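Side-chain contacts in aminotransferase class I and II (Streptococcus suis 89/1591, PDB 3OP7), which probably catalyses the pyridoxal-phosphate-dependent transfer of amino groups between amino acids and keto acids, as a fold-type I aminotransferase: residues 84-89 against 258-263; 70-75 against 231-236; 36-41 against 47-52; 30-35 against 274-279; 91-96 against 215-220. All coordinates share one frame; numbering follows the deposited sequence.

Overall arrangement
Interactions 1, 2 and 5 gather round one edge of the large mixed sheet, whose strands 84-87, 232-235 and 214-219 lie side by side there. Interactions 1 and 2 have centres 10 Å apart and are stitched by backbone bonds such as Thr87 N to Gly232 O (2.9 Å); interaction 5, its centre also about 10 Å from that of interaction 2, packs helix 89-101 on the same sheet beside the cofactor-bearing lysine at position 222. Helix 257-268 then leads from interaction 1 to interaction 3, where Leu261 meets Phe48. Interactions 3 and 4 share helix 34-41 and are tied by the salt bridge from Glu36 OE2 to Arg276 NE (2.9 Å).

Interaction 1. Residues 84-89 against 258-263; sequences ILQTNG and FDDLVA
A buried polar bridge between the outermost strand 84-87 of the large mixed sheet and helix 257-268 rests on Gln86 and Asp260. The glutamine chain, extended beyond CG, reaches across the gap and gives NE2 to Asp260 OD1 at 2.9 Å, with an N-H...O angle of 159°. The oxygen receives it on its anti lone pair, the one turned away from OD2, while amide and carboxylate planes stand 62° apart. Such a sheet, flanked by helices, is the core of the large domain in fold-type I pyridoxal-phosphate enzymes, and here the helix lies 8.5 Å from the strand, measured between the CA atoms of Gln86 and Asp260. A long amide suits that span, since it can donate a hydrogen to a buried carboxylate without adding charge. The two oxygens of Asp260 divide their work: OD1 also bonds Ser65 OG, while OD2 takes Gln264 NE2 one helical turn on. Phe68 of helix 66-73 packs against both side chains.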
# COMPACT_ATOMS: atom_id res chain seq x y z
N ILE A 84 -12.89 -4.16 12.09
CA ILE A 84 -11.65 -4.64 11.45
C ILE A 84 -11.59 -4.20 10.03
O ILE A 84 -12.57 -4.44 9.28
CB ILE A 84 -11.56 -6.19 11.48
CG1 ILE A 84 -11.72 -6.72 12.92
CG2 ILE A 84 -10.23 -6.69 10.89
CD1 ILE A 84 -10.69 -6.15 14.01
N LEU A 85 -10.48 -3.57 9.64
CA LEU A 85 -10.20 -3.26 8.26
C LEU A 85 -8.90 -3.93 7.83
O LEU A 85 -7.84 -3.69 8.39
CB LEU A 85 -10.09 -1.75 7.99
CG LEU A 85 -11.32 -0.91 8.25
CD1 LEU A 85 -10.95 0.57 8.08
CD2 LEU A 85 -12.46 -1.32 7.29
N GLN A 86 -8.98 -4.71 6.75
CA GLN A 86 -7.80 -5.30 6.14
C GLN A 86 -6.94 -4.25 5.47
O GLN A 86 -7.46 -3.32 4.81
CB GLN A 86 -8.22 -6.33 5.08
CG GLN A 86 -7.11 -7.24 4.60
CD GLN A 86 -7.68 -8.36 3.77
OE1 GLN A 86 -8.05 -8.14 2.65
NE2 GLN A 86 -7.80 -9.53 4.34
N THR A 87 -5.62 -4.45 5.56
CA THR A 87 -4.67 -3.57 4.94
C THR A 87 -3.52 -4.34 4.29
O THR A 87 -3.36 -5.57 4.53
CB THR A 87 -4.10 -2.61 6.00
OG1 THR A 87 -3.46 -3.40 7.02
CG2 THR A 87 -5.20 -1.69 6.58
N ASN A 88 -2.74 -3.66 3.45
CA ASN A 88 -1.51 -4.25 2.91
C ASN A 88 -0.40 -4.25 3.96
O ASN A 88 0.45 -3.34 4.01
CB ASN A 88 -1.06 -3.62 1.59
CG ASN A 88 -0.68 -2.14 1.71
OD1 ASN A 88 -1.42 -1.39 2.33
ND2 ASN A 88 0.46 -1.73 1.09
N GLY A 89 -0.41 -5.28 4.83
CA GLY A 89 0.52 -5.31 5.94
C GLY A 89 0.18 -4.36 7.06
O GLY A 89 -0.70 -3.48 6.89
N PHE A 258 -5.82 -13.45 -3.45
CA PHE A 258 -5.12 -14.64 -2.96
C PHE A 258 -4.61 -14.35 -1.59
O PHE A 258 -4.66 -15.20 -0.71
CB PHE A 258 -3.95 -14.98 -3.89
CG PHE A 258 -2.96 -15.94 -3.34
CD1 PHE A 258 -1.90 -15.47 -2.58
CD2 PHE A 258 -3.05 -17.31 -3.58
CE1 PHE A 258 -0.94 -16.34 -2.10
CE2 PHE A 258 -2.07 -18.19 -3.07
CZ PHE A 258 -1.03 -17.68 -2.36
N ASP A 259 -4.15 -13.13 -1.39
CA ASP A 259 -3.55 -12.76 -0.10
C ASP A 259 -4.57 -12.91 1.07
O ASP A 259 -4.30 -13.48 2.14
CB ASP A 259 -2.96 -11.35 -0.18
CG ASP A 259 -1.90 -11.21 -1.27
OD1 ASP A 259 -1.18 -12.19 -1.53
OD2 ASP A 259 -1.81 -10.07 -1.84
N ASP A 260 -5.78 -12.40 0.86
CA ASP A 260 -6.87 -12.58 1.80
C ASP A 260 -7.25 -14.07 1.99
O ASP A 260 -7.58 -14.49 3.08
CB ASP A 260 -8.08 -11.73 1.39
CG ASP A 260 -9.34 -12.11 2.16
OD1 ASP A 260 -9.59 -11.57 3.24
OD2 ASP A 260 -10.07 -12.96 1.61
N LEU A 261 -7.26 -14.86 0.90
CA LEU A 261 -7.57 -16.30 0.98
C LEU A 261 -6.58 -17.01 1.90
O LEU A 261 -6.98 -17.81 2.76
CB LEU A 261 -7.52 -16.93 -0.41
CG LEU A 261 -8.68 -17.67 -1.06
CD1 LEU A 261 -8.10 -18.86 -1.79
CD2 LEU A 261 -9.87 -18.06 -0.13
N VAL A 262 -5.29 -16.74 1.70
CA VAL A 262 -4.26 -17.33 2.57
C VAL A 262 -4.44 -16.82 3.99
O VAL A 262 -4.32 -17.60 4.94
CB VAL A 262 -2.82 -17.05 2.07
CG1 VAL A 262 -1.77 -17.58 3.07
CG2 VAL A 262 -2.62 -17.64 0.65
N ALA A 263 -4.78 -15.54 4.14
CA ALA A 263 -4.95 -14.98 5.50
C ALA A 263 -6.10 -15.71 6.22
O ALA A 263 -5.98 -15.97 7.39
CB ALA A 263 -5.24 -13.46 5.44

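Interaction 2. Residues 70-75 against 231-236; sequences KSVSQL and IGWVAA
Helix 66-73 passes strand 232-235 with the CA atoms of Val72 and Trp233 8.4 Å apart, and both side chains point into the gap. They approach from opposite directions, so that the valine settles over one face of the indole. Val72 CG1 stands 3.4 Å from the centroid of the five-membered ring of Trp233 and only 12° off the ring normal, a CH-pi contact. Val72 CG2 spreads over the other ring instead, 3.8 Å from Trp233 CE3, so one branched residue serves both halves of the indole. This is helix-on-sheet packing in the alpha/beta large domain, where a beta-branched side chain offers two methyls to a broad, flat aromatic. The indole owes its place to a chi1 of 59°, which sets Trp233 CG between backbone N and carbonyl carbon. Leu75, three residues on from Val72, crosses the indole at about a right angle, bringing CD1 to 3.8 Å from Trp233 CZ2. Tyr76 OH is hydrogen-bonded to Trp233 NE1, which satisfies the polar group of the buried ring.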
# COMPACT_ATOMS: atom_id res chain seq x y z
N LYS A 70 -13.99 -11.80 10.95
CA LYS A 70 -14.40 -12.57 12.14
C LYS A 70 -13.20 -13.17 12.88
O LYS A 70 -13.11 -13.01 14.10
CB LYS A 70 -15.35 -13.70 11.77
CG LYS A 70 -15.91 -14.50 12.95
CD LYS A 70 -16.77 -13.63 13.85
CE LYS A 70 -17.49 -14.43 14.91
NZ LYS A 70 -18.32 -13.57 15.81
N SER A 71 -12.31 -13.84 12.16
CA SER A 71 -11.17 -14.52 12.80
C SER A 71 -10.27 -13.50 13.50
O SER A 71 -9.85 -13.75 14.61
CB SER A 71 -10.35 -15.30 11.79
OG SER A 71 -11.08 -16.41 11.26
N VAL A 72 -10.01 -12.36 12.84
CA VAL A 72 -9.23 -11.29 13.48
C VAL A 72 -9.93 -10.78 14.74
O VAL A 72 -9.29 -10.66 15.79
CB VAL A 72 -8.93 -10.13 12.54
CG1 VAL A 72 -8.38 -8.93 13.35
CG2 VAL A 72 -7.93 -10.52 11.42
N SER A 73 -11.23 -10.47 14.65
CA SER A 73 -12.01 -9.99 15.82
C SER A 73 -11.87 -10.95 17.02
O SER A 73 -11.79 -10.52 18.16
CB SER A 73 -13.47 -9.70 15.42
OG SER A 73 -14.24 -10.87 15.30
N GLN A 74 -11.80 -12.24 16.73
CA GLN A 74 -11.75 -13.27 17.74
C GLN A 74 -10.38 -13.34 18.46
O GLN A 74 -10.26 -13.98 19.52
CB GLN A 74 -12.10 -14.63 17.13
CG GLN A 74 -13.58 -14.81 16.83
CD GLN A 74 -13.87 -16.12 16.10
OE1 GLN A 74 -13.11 -16.55 15.22
NE2 GLN A 74 -14.98 -16.74 16.45
N LEU A 75 -9.37 -12.69 17.90
CA LEU A 75 -8.04 -12.62 18.57
C LEU A 75 -8.09 -11.69 19.80
O LEU A 75 -7.20 -11.73 20.63
CB LEU A 75 -6.96 -12.14 17.61
CG LEU A 75 -6.70 -12.98 16.34
CD1 LEU A 75 -5.78 -12.27 15.38
CD2 LEU A 75 -6.12 -14.36 16.74
N ILE A 231 -0.63 -8.83 4.33
CA ILE A 231 -1.93 -8.73 5.01
C ILE A 231 -1.73 -8.29 6.46
O ILE A 231 -1.12 -8.97 7.25
CB ILE A 231 -2.73 -10.05 5.00
CG1 ILE A 231 -3.09 -10.48 3.58
CG2 ILE A 231 -3.97 -9.98 5.92
CD1 ILE A 231 -4.21 -9.64 2.93
N GLY A 232 -2.35 -7.16 6.74
CA GLY A 232 -2.49 -6.62 8.06
C GLY A 232 -3.90 -6.15 8.34
O GLY A 232 -4.82 -6.39 7.53
N TRP A 233 -4.07 -5.49 9.49
CA TRP A 233 -5.34 -4.87 9.77
C TRP A 233 -5.20 -3.73 10.76
O TRP A 233 -4.21 -3.62 11.48
CB TRP A 233 -6.33 -5.90 10.34
CG TRP A 233 -5.91 -6.58 11.62
CD1 TRP A 233 -6.15 -6.13 12.91
CD2 TRP A 233 -5.15 -7.80 11.77
NE1 TRP A 233 -5.64 -7.01 13.82
CE2 TRP A 233 -5.04 -8.04 13.15
CE3 TRP A 233 -4.59 -8.72 10.88
CZ2 TRP A 233 -4.36 -9.16 13.65
CZ3 TRP A 233 -3.94 -9.82 11.38
CH2 TRP A 233 -3.83 -10.02 12.74
N VAL A 234 -6.24 -2.90 10.76
CA VAL A 234 -6.52 -2.00 11.86
C VAL A 234 -7.76 -2.48 12.62
O VAL A 234 -8.77 -2.86 11.97
CB VAL A 234 -6.81 -0.59 11.32
CG1 VAL A 234 -7.03 0.40 12.48
CG2 VAL A 234 -5.70 -0.15 10.38
N ALA A 235 -7.69 -2.44 13.95
CA ALA A 235 -8.82 -2.65 14.81
C ALA A 235 -9.04 -1.35 15.55
O ALA A 235 -8.13 -0.83 16.15
CB ALA A 235 -8.59 -3.80 15.79
N ALA A 236 -10.24 -0.79 15.48
CA ALA A 236 -10.50 0.50 16.13
C ALA A 236 -11.97 0.59 16.53
O ALA A 236 -12.77 -0.27 16.16
CB ALA A 236 -10.13 1.64 15.20

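Interaction 3. Residues 36-41 against 47-52; sequences ELFALS and DFYKKL
Phe38, Phe48 and Tyr49 form an aromatic cluster between two consecutive helices, with the Phe38 ring presenting its edge to both partners. Two edge-to-face contacts carry it. Toward Phe48 the centroids lie 5.2 Å apart with planes at 63°, and Phe38 CE1 and CZ point over one face of that ring. This sets the slightly positive ring hydrogens of Phe38 against the electron-rich face of Phe48, which suits an unsubstituted phenyl ring in a buried place. Toward Tyr49 the pair is offset: the centroids are 5.7 Å apart, the planes almost perpendicular at 87°, and Phe38 CE2 comes toward the CZ-OH end of the tyrosine.

Van der Waals contact fills in the detail. Phe38 CZ is 3.7 Å from Phe48 CD1, and Phe38 CE2 is 3.8 Å from Tyr49 CZ. Phe48 CG lies anti to its backbone N (chi1 179°), which sends its ring out across the end of Phe38, whereas Tyr49 reaches the same ring from a bond that starts out alongside the gap. The polar chemistry lies at Tyr49 OH, hydrogen-bonded to Gln53 OE1 of the second subunit; the Tyr49 ring also stacks on Tyr49 of that subunit.

Helices 34-41 and 45-53, consecutive in the chain, meet through this cluster near the second subunit, with helix 257-268 beside them: Val262 packs on Leu37 and Leu261 on Phe48.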
# COMPACT_ATOMS: atom_id res chain seq x y z
N GLU A 36 3.96 -25.77 3.72
CA GLU A 36 4.05 -25.89 5.17
C GLU A 36 2.75 -25.42 5.83
O GLU A 36 2.30 -26.00 6.82
CB GLU A 36 5.27 -25.14 5.76
CG GLU A 36 5.60 -25.58 7.20
CD GLU A 36 6.74 -24.85 7.92
OE1 GLU A 36 7.48 -24.06 7.29
OE2 GLU A 36 6.88 -25.10 9.14
N LEU A 37 2.15 -24.34 5.31
CA LEU A 37 0.87 -23.89 5.85
C LEU A 37 -0.25 -24.92 5.66
O LEU A 37 -1.02 -25.17 6.59
CB LEU A 37 0.43 -22.57 5.25
CG LEU A 37 -0.88 -21.96 5.74
CD1 LEU A 37 -0.89 -21.72 7.28
CD2 LEU A 37 -1.22 -20.65 4.95
N PHE A 38 -0.30 -25.56 4.50
CA PHE A 38 -1.27 -26.62 4.29
C PHE A 38 -1.04 -27.74 5.29
O PHE A 38 -2.00 -28.27 5.87
CB PHE A 38 -1.17 -27.18 2.88
CG PHE A 38 -1.62 -26.23 1.78
CD1 PHE A 38 -2.68 -25.37 1.97
CD2 PHE A 38 -1.04 -26.29 0.53
CE1 PHE A 38 -3.12 -24.56 0.94
CE2 PHE A 38 -1.48 -25.47 -0.50
CZ PHE A 38 -2.52 -24.61 -0.29
N ALA A 39 0.22 -28.11 5.49
CA ALA A 39 0.56 -29.22 6.39
C ALA A 39 0.17 -28.94 7.84
O ALA A 39 -0.45 -29.78 8.49
CB ALA A 39 2.06 -29.58 6.30
N LEU A 40 0.52 -27.77 8.36
CA LEU A 40 0.20 -27.49 9.75
C LEU A 40 -1.31 -27.26 9.96
O LEU A 40 -1.83 -27.50 11.05
CB LEU A 40 1.09 -26.38 10.32
CG LEU A 40 0.94 -24.99 9.77
CD1 LEU A 40 -0.36 -24.41 10.35
CD2 LEU A 40 2.16 -24.09 10.10
N SER A 41 -2.02 -26.88 8.91
CA SER A 41 -3.45 -26.62 9.01
C SER A 41 -4.30 -27.86 8.68
O SER A 41 -5.50 -27.85 8.88
CB SER A 41 -3.82 -25.46 8.09
OG SER A 41 -3.76 -25.84 6.72
N ASP A 47 -8.09 -28.75 -2.89
CA ASP A 47 -9.33 -28.00 -2.62
C ASP A 47 -9.04 -26.50 -2.61
O ASP A 47 -9.84 -25.69 -3.10
CB ASP A 47 -9.95 -28.34 -1.26
CG ASP A 47 -10.46 -29.79 -1.15
OD1 ASP A 47 -10.78 -30.46 -2.15
OD2 ASP A 47 -10.53 -30.25 0.01
N PHE A 48 -7.90 -26.12 -2.02
CA PHE A 48 -7.54 -24.72 -1.94
C PHE A 48 -7.33 -24.19 -3.35
O PHE A 48 -7.84 -23.13 -3.68
CB PHE A 48 -6.30 -24.49 -1.08
CG PHE A 48 -5.87 -23.07 -0.99
CD1 PHE A 48 -5.04 -22.52 -1.96
CD2 PHE A 48 -6.22 -22.28 0.09
CE1 PHE A 48 -4.61 -21.20 -1.87
CE2 PHE A 48 -5.81 -20.98 0.19
CZ PHE A 48 -5.00 -20.42 -0.81
N TYR A 49 -6.62 -24.92 -4.18
CA TYR A 49 -6.33 -24.46 -5.54
C TYR A 49 -7.58 -24.41 -6.42
O TYR A 49 -7.69 -23.55 -7.27
CB TYR A 49 -5.27 -25.30 -6.21
CG TYR A 49 -3.90 -25.17 -5.53
CD1 TYR A 49 -3.36 -23.93 -5.26
CD2 TYR A 49 -3.16 -26.30 -5.19
CE1 TYR A 49 -2.10 -23.81 -4.61
CE2 TYR A 49 -1.94 -26.20 -4.59
CZ TYR A 49 -1.42 -24.99 -4.29
OH TYR A 49 -0.19 -24.93 -3.70
N LYS A 50 -8.48 -25.36 -6.20
CA LYS A 50 -9.73 -25.37 -6.93
C LYS A 50 -10.52 -24.10 -6.63
O LYS A 50 -11.03 -23.48 -7.55
CB LYS A 50 -10.57 -26.62 -6.60
CG LYS A 50 -11.75 -26.82 -7.57
CD LYS A 50 -12.25 -28.29 -7.58
CE LYS A 50 -13.30 -28.58 -8.67
NZ LYS A 50 -13.51 -30.07 -8.87
N LYS A 51 -10.61 -23.73 -5.37
CA LYS A 51 -11.33 -22.53 -4.98
C LYS A 51 -10.63 -21.30 -5.59
O LYS A 51 -11.25 -20.47 -6.23
CB LYS A 51 -11.40 -22.41 -3.47
CG LYS A 51 -12.11 -21.13 -2.96
CD LYS A 51 -12.41 -21.36 -1.51
CE LYS A 51 -12.87 -20.12 -0.78
NZ LYS A 51 -12.91 -20.52 0.68
N LEU A 52 -9.32 -21.23 -5.39
CA LEU A 52 -8.53 -20.11 -5.90
C LEU A 52 -8.69 -19.94 -7.40
O LEU A 52 -8.89 -18.82 -7.86
CB LEU A 52 -7.06 -20.30 -5.58
CG LEU A 52 -6.12 -19.28 -6.24
CD1 LEU A 52 -6.37 -17.89 -5.69
CD2 LEU A 52 -4.62 -19.73 -6.09

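Interaction 4. Residues 30-35 against 274-279; sequences SSLTLE and LERNRH. With EDO (1,2-ethanediol), chain I; SO4 (sulfate ion), chain C.
Arg276 grips the carbonyl oxygen of Ser30 end-on with two nitrogens, NH1 and NH2, each 2.9 Å from Ser30 O. The oxygen lies within 3° of the guanidinium plane, yet the two bonds arrive differently: NH1 comes nearly along the C=O axis, whereas NH2 stands above the carbonyl plane. Both are bent, at 146° and 145°, as expected when two donors converge on one acceptor. NH1 has a second acceptor in Asn277 OD1, at 2.8 Å and on a lone pair of that amide, and NE forms a salt bridge with Glu36 OE2. All three guanidinium nitrogens therefore have partners, and an arginine suits a place where a backbone carbonyl, an amide and a carboxylate must be served together. Asn277 ND2 in turn bonds Thr223 O and Ser225 OG, and Ser30 OG bonds Ala351 O.

Over one face of the guanidinium lies Leu32, its CD2 3.5 Å from Arg276 NE, an apolar cover for the flat group. Ser31 N bonds O2 of a sulfate at 3.0 Å, an ion probably from the crystallisation liquor and also held by Asn58 of the second subunit.

The contact ties the loop leading into helix 34-41, which Thr33 N-caps, to the long helix 270-294, while Leu34 packs on Phe258 and Val262 of helix 257-268.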
# COMPACT_ATOMS: atom_id res chain seq x y z
N SER A 30 11.23 -17.16 10.67
CA SER A 30 11.35 -18.02 9.47
C SER A 30 10.02 -18.21 8.76
O SER A 30 9.11 -18.84 9.28
CB SER A 30 11.90 -19.39 9.81
OG SER A 30 13.20 -19.27 10.39
N SER A 31 9.93 -17.66 7.56
CA SER A 31 8.67 -17.63 6.81
C SER A 31 8.15 -19.02 6.44
O SER A 31 8.92 -19.99 6.30
CB SER A 31 8.90 -16.85 5.52
OG SER A 31 9.74 -17.58 4.65
N LEU A 32 6.85 -19.09 6.28
CA LEU A 32 6.16 -20.30 5.82
C LEU A 32 6.12 -20.36 4.33
O LEU A 32 6.00 -19.31 3.65
CB LEU A 32 4.72 -20.30 6.36
CG LEU A 32 4.56 -20.67 7.86
CD1 LEU A 32 3.13 -20.21 8.35
CD2 LEU A 32 4.79 -22.13 8.04
N THR A 33 6.16 -21.56 3.80
CA THR A 33 5.68 -21.80 2.44
C THR A 33 4.19 -22.21 2.48
O THR A 33 3.68 -22.64 3.51
CB THR A 33 6.42 -22.91 1.75
OG1 THR A 33 6.18 -24.15 2.47
CG2 THR A 33 7.96 -22.63 1.65
N LEU A 34 3.51 -22.13 1.35
CA LEU A 34 2.13 -22.61 1.27
C LEU A 34 2.06 -24.08 1.65
O LEU A 34 1.19 -24.49 2.40
CB LEU A 34 1.56 -22.36 -0.15
CG LEU A 34 0.07 -22.13 -0.26
CD1 LEU A 34 -0.42 -21.11 0.77
CD2 LEU A 34 -0.25 -21.71 -1.72
N GLU A 35 3.02 -24.86 1.15
CA GLU A 35 3.13 -26.29 1.49
C GLU A 35 3.12 -26.51 3.01
O GLU A 35 2.39 -27.35 3.50
CB GLU A 35 4.43 -26.85 0.92
CG GLU A 35 4.83 -28.25 1.43
CD GLU A 35 4.58 -29.36 0.45
OE1 GLU A 35 4.66 -29.12 -0.79
OE2 GLU A 35 4.34 -30.49 0.94
N LEU A 274 1.27 -20.31 16.00
CA LEU A 274 1.88 -19.85 17.23
C LEU A 274 2.74 -20.94 17.86
O LEU A 274 3.82 -20.68 18.39
CB LEU A 274 0.82 -19.39 18.23
CG LEU A 274 0.10 -18.08 17.85
CD1 LEU A 274 -0.96 -17.74 18.89
CD2 LEU A 274 1.02 -16.89 17.65
N GLU A 275 2.26 -22.17 17.79
CA GLU A 275 2.99 -23.28 18.40
C GLU A 275 4.31 -23.54 17.68
O GLU A 275 5.35 -23.73 18.32
CB GLU A 275 2.08 -24.49 18.49
CG GLU A 275 1.31 -24.52 19.83
CD GLU A 275 2.24 -24.77 21.03
OE1 GLU A 275 2.95 -25.80 21.04
OE2 GLU A 275 2.29 -23.92 21.95
N ARG A 276 4.27 -23.51 16.34
CA ARG A 276 5.46 -23.59 15.50
C ARG A 276 6.45 -22.49 15.89
O ARG A 276 7.62 -22.75 16.09
CB ARG A 276 5.12 -23.43 14.03
CG ARG A 276 6.31 -23.40 13.06
CD ARG A 276 5.89 -22.77 11.77
NE ARG A 276 6.94 -22.72 10.73
CZ ARG A 276 7.59 -21.62 10.36
NH1 ARG A 276 7.37 -20.46 10.96
NH2 ARG A 276 8.46 -21.69 9.36
N ASN A 277 5.95 -21.26 15.95
CA ASN A 277 6.79 -20.10 16.16
C ASN A 277 7.33 -19.96 17.57
O ASN A 277 8.44 -19.44 17.73
CB ASN A 277 6.11 -18.84 15.62
CG ASN A 277 6.13 -18.84 14.14
OD1 ASN A 277 6.67 -19.78 13.58
ND2 ASN A 277 5.59 -17.79 13.48
N ARG A 278 6.58 -20.45 18.56
CA ARG A 278 7.08 -20.53 19.94
C ARG A 278 8.37 -21.36 20.03
O ARG A 278 9.33 -20.96 20.69
CB ARG A 278 6.04 -21.10 20.92
CG ARG A 278 6.62 -21.33 22.36
CD ARG A 278 5.56 -21.69 23.42
NE ARG A 278 4.60 -20.61 23.61
CZ ARG A 278 4.84 -19.50 24.32
NH1 ARG A 278 6.00 -19.32 24.95
NH2 ARG A 278 3.90 -18.58 24.43
N HIS A 279 8.39 -22.52 19.39
CA HIS A 279 9.58 -23.35 19.39
C HIS A 279 10.79 -22.64 18.77
O HIS A 279 11.90 -22.68 19.31
CB HIS A 279 9.33 -24.67 18.64
CG HIS A 279 8.38 -25.60 19.34
ND1 HIS A 279 8.65 -26.16 20.58
CD2 HIS A 279 7.18 -26.11 18.95
CE1 HIS A 279 7.65 -26.96 20.92
NE2 HIS A 279 6.75 -26.95 19.95
C1 EDO I . 1.20 -19.00 22.30
O1 EDO I . 0.38 -18.35 23.26
C2 EDO I . 1.09 -20.51 22.50
O2 EDO I . 2.02 -21.19 21.65
S SO4 C . 12.99 -16.51 5.66
O1 SO4 C . 13.54 -17.73 6.20
O2 SO4 C . 12.08 -15.82 6.58
O3 SO4 C . 13.89 -15.55 5.10
O4 SO4 C . 12.30 -17.07 4.53

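Interaction 5. Residues 91-96 against 215-220; sequences TGANLL and IAVNSL
Val217 sets its two methyl groups against Ala93 and Asn94 on the facing helix, where the CA atoms of Ala93 and Val217 come within 6.1 Å. So close an approach suits alanine, whose CB touches both branches of the valine, CG1 and CG2, at 3.7 Å each. The valine is turned to present that pair: chi1 of 158° puts CG1 anti to the backbone N and CG2 anti to the carbonyl carbon, so both methyls face the helix. Asn94 starts off alongside the gap but its end swings in, with CG anti to the carbonyl carbon (chi1 -72°), and OD1 rests 3.4 Å from Val217 CG1. This buried oxygen has no polar partner in the model and is packed against methyl groups. The other end of the amide is well served, since ND2 donates to Gln117 OE1 and Asp193 OD2, which probably fixes the rotation that leaves OD1 against the valine.

Toward the cofactor, Thr91 OG1 and Ser219 OG each bond a phosphate oxygen of the pyridoxal-phosphate-modified lysine at position 222. A helix N-terminus and a strand end meeting at the cofactor phosphate are characteristic of the phosphate-binding cup in fold-type I aminotransferases.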
# COMPACT_ATOMS: atom_id res chain seq x y z
N THR A 91 2.25 -2.17 7.57
CA THR A 91 2.73 -0.97 6.87
C THR A 91 1.53 -0.12 6.44
O THR A 91 1.44 1.07 6.73
CB THR A 91 3.65 -1.32 5.68
OG1 THR A 91 4.82 -2.05 6.14
CG2 THR A 91 4.15 -0.06 5.02
N GLY A 92 0.63 -0.77 5.70
CA GLY A 92 -0.53 -0.08 5.18
C GLY A 92 -1.47 0.37 6.26
O GLY A 92 -2.12 1.44 6.11
N ALA A 93 -1.53 -0.39 7.37
CA ALA A 93 -2.41 -0.05 8.47
C ALA A 93 -1.91 1.22 9.22
O ALA A 93 -2.68 2.16 9.44
CB ALA A 93 -2.59 -1.16 9.43
N ASN A 94 -0.63 1.24 9.56
CA ASN A 94 -0.08 2.46 10.19
C ASN A 94 -0.28 3.68 9.31
O ASN A 94 -0.67 4.74 9.82
CB ASN A 94 1.44 2.32 10.54
CG ASN A 94 1.73 1.42 11.69
OD1 ASN A 94 0.96 1.32 12.67
ND2 ASN A 94 2.94 0.85 11.68
N LEU A 95 0.02 3.55 8.01
CA LEU A 95 -0.13 4.66 7.10
C LEU A 95 -1.58 5.09 7.03
O LEU A 95 -1.89 6.29 7.03
CB LEU A 95 0.35 4.28 5.70
CG LEU A 95 0.16 5.38 4.65
CD1 LEU A 95 0.85 6.68 5.04
CD2 LEU A 95 0.62 4.86 3.30
N LEU A 96 -2.49 4.14 6.88
CA LEU A 96 -3.92 4.48 6.78
C LEU A 96 -4.40 5.26 8.03
O LEU A 96 -5.12 6.26 7.91
CB LEU A 96 -4.75 3.24 6.64
CG LEU A 96 -6.28 3.42 6.58
CD1 LEU A 96 -6.69 4.33 5.39
CD2 LEU A 96 -6.96 2.02 6.52
N ILE A 215 -6.18 2.21 19.00
CA ILE A 215 -6.22 1.85 17.56
C ILE A 215 -5.09 0.81 17.43
O ILE A 215 -3.91 1.15 17.64
CB ILE A 215 -5.96 3.04 16.63
CG1 ILE A 215 -7.02 4.14 16.83
CG2 ILE A 215 -5.90 2.58 15.13
CD1 ILE A 215 -6.69 5.44 16.11
N ALA A 216 -5.48 -0.45 17.22
CA ALA A 216 -4.55 -1.57 17.11
C ALA A 216 -4.18 -1.84 15.68
O ALA A 216 -5.07 -1.93 14.83
CB ALA A 216 -5.16 -2.82 17.74
N VAL A 217 -2.88 -1.93 15.42
CA VAL A 217 -2.36 -2.26 14.11
C VAL A 217 -1.66 -3.59 14.28
O VAL A 217 -0.90 -3.84 15.24
CB VAL A 217 -1.43 -1.16 13.53
CG1 VAL A 217 -0.48 -1.73 12.45
CG2 VAL A 217 -2.27 0.00 12.97
N ASN A 218 -1.92 -4.52 13.35
CA ASN A 218 -1.27 -5.81 13.44
C ASN A 218 -1.15 -6.42 12.03
O ASN A 218 -1.59 -5.83 11.04
CB ASN A 218 -2.01 -6.73 14.40
CG ASN A 218 -1.08 -7.75 15.15
OD1 ASN A 218 -0.13 -8.28 14.56
ND2 ASN A 218 -1.35 -8.00 16.46
N SER A 219 -0.51 -7.57 11.96
CA SER A 219 -0.41 -8.27 10.66
C SER A 219 0.04 -9.70 10.80
O SER A 219 0.36 -10.17 11.89
CB SER A 219 0.51 -7.54 9.73
OG SER A 219 1.84 -7.84 9.92
N LEU A 220 0.05 -10.39 9.67
CA LEU A 220 0.46 -11.79 9.64
C LEU A 220 1.95 -11.92 9.35
O LEU A 220 2.44 -13.04 9.22
CB LEU A 220 -0.34 -12.59 8.64
CG LEU A 220 -1.87 -12.63 8.92
CD1 LEU A 220 -2.66 -13.39 7.83
CD2 LEU A 220 -2.19 -13.22 10.30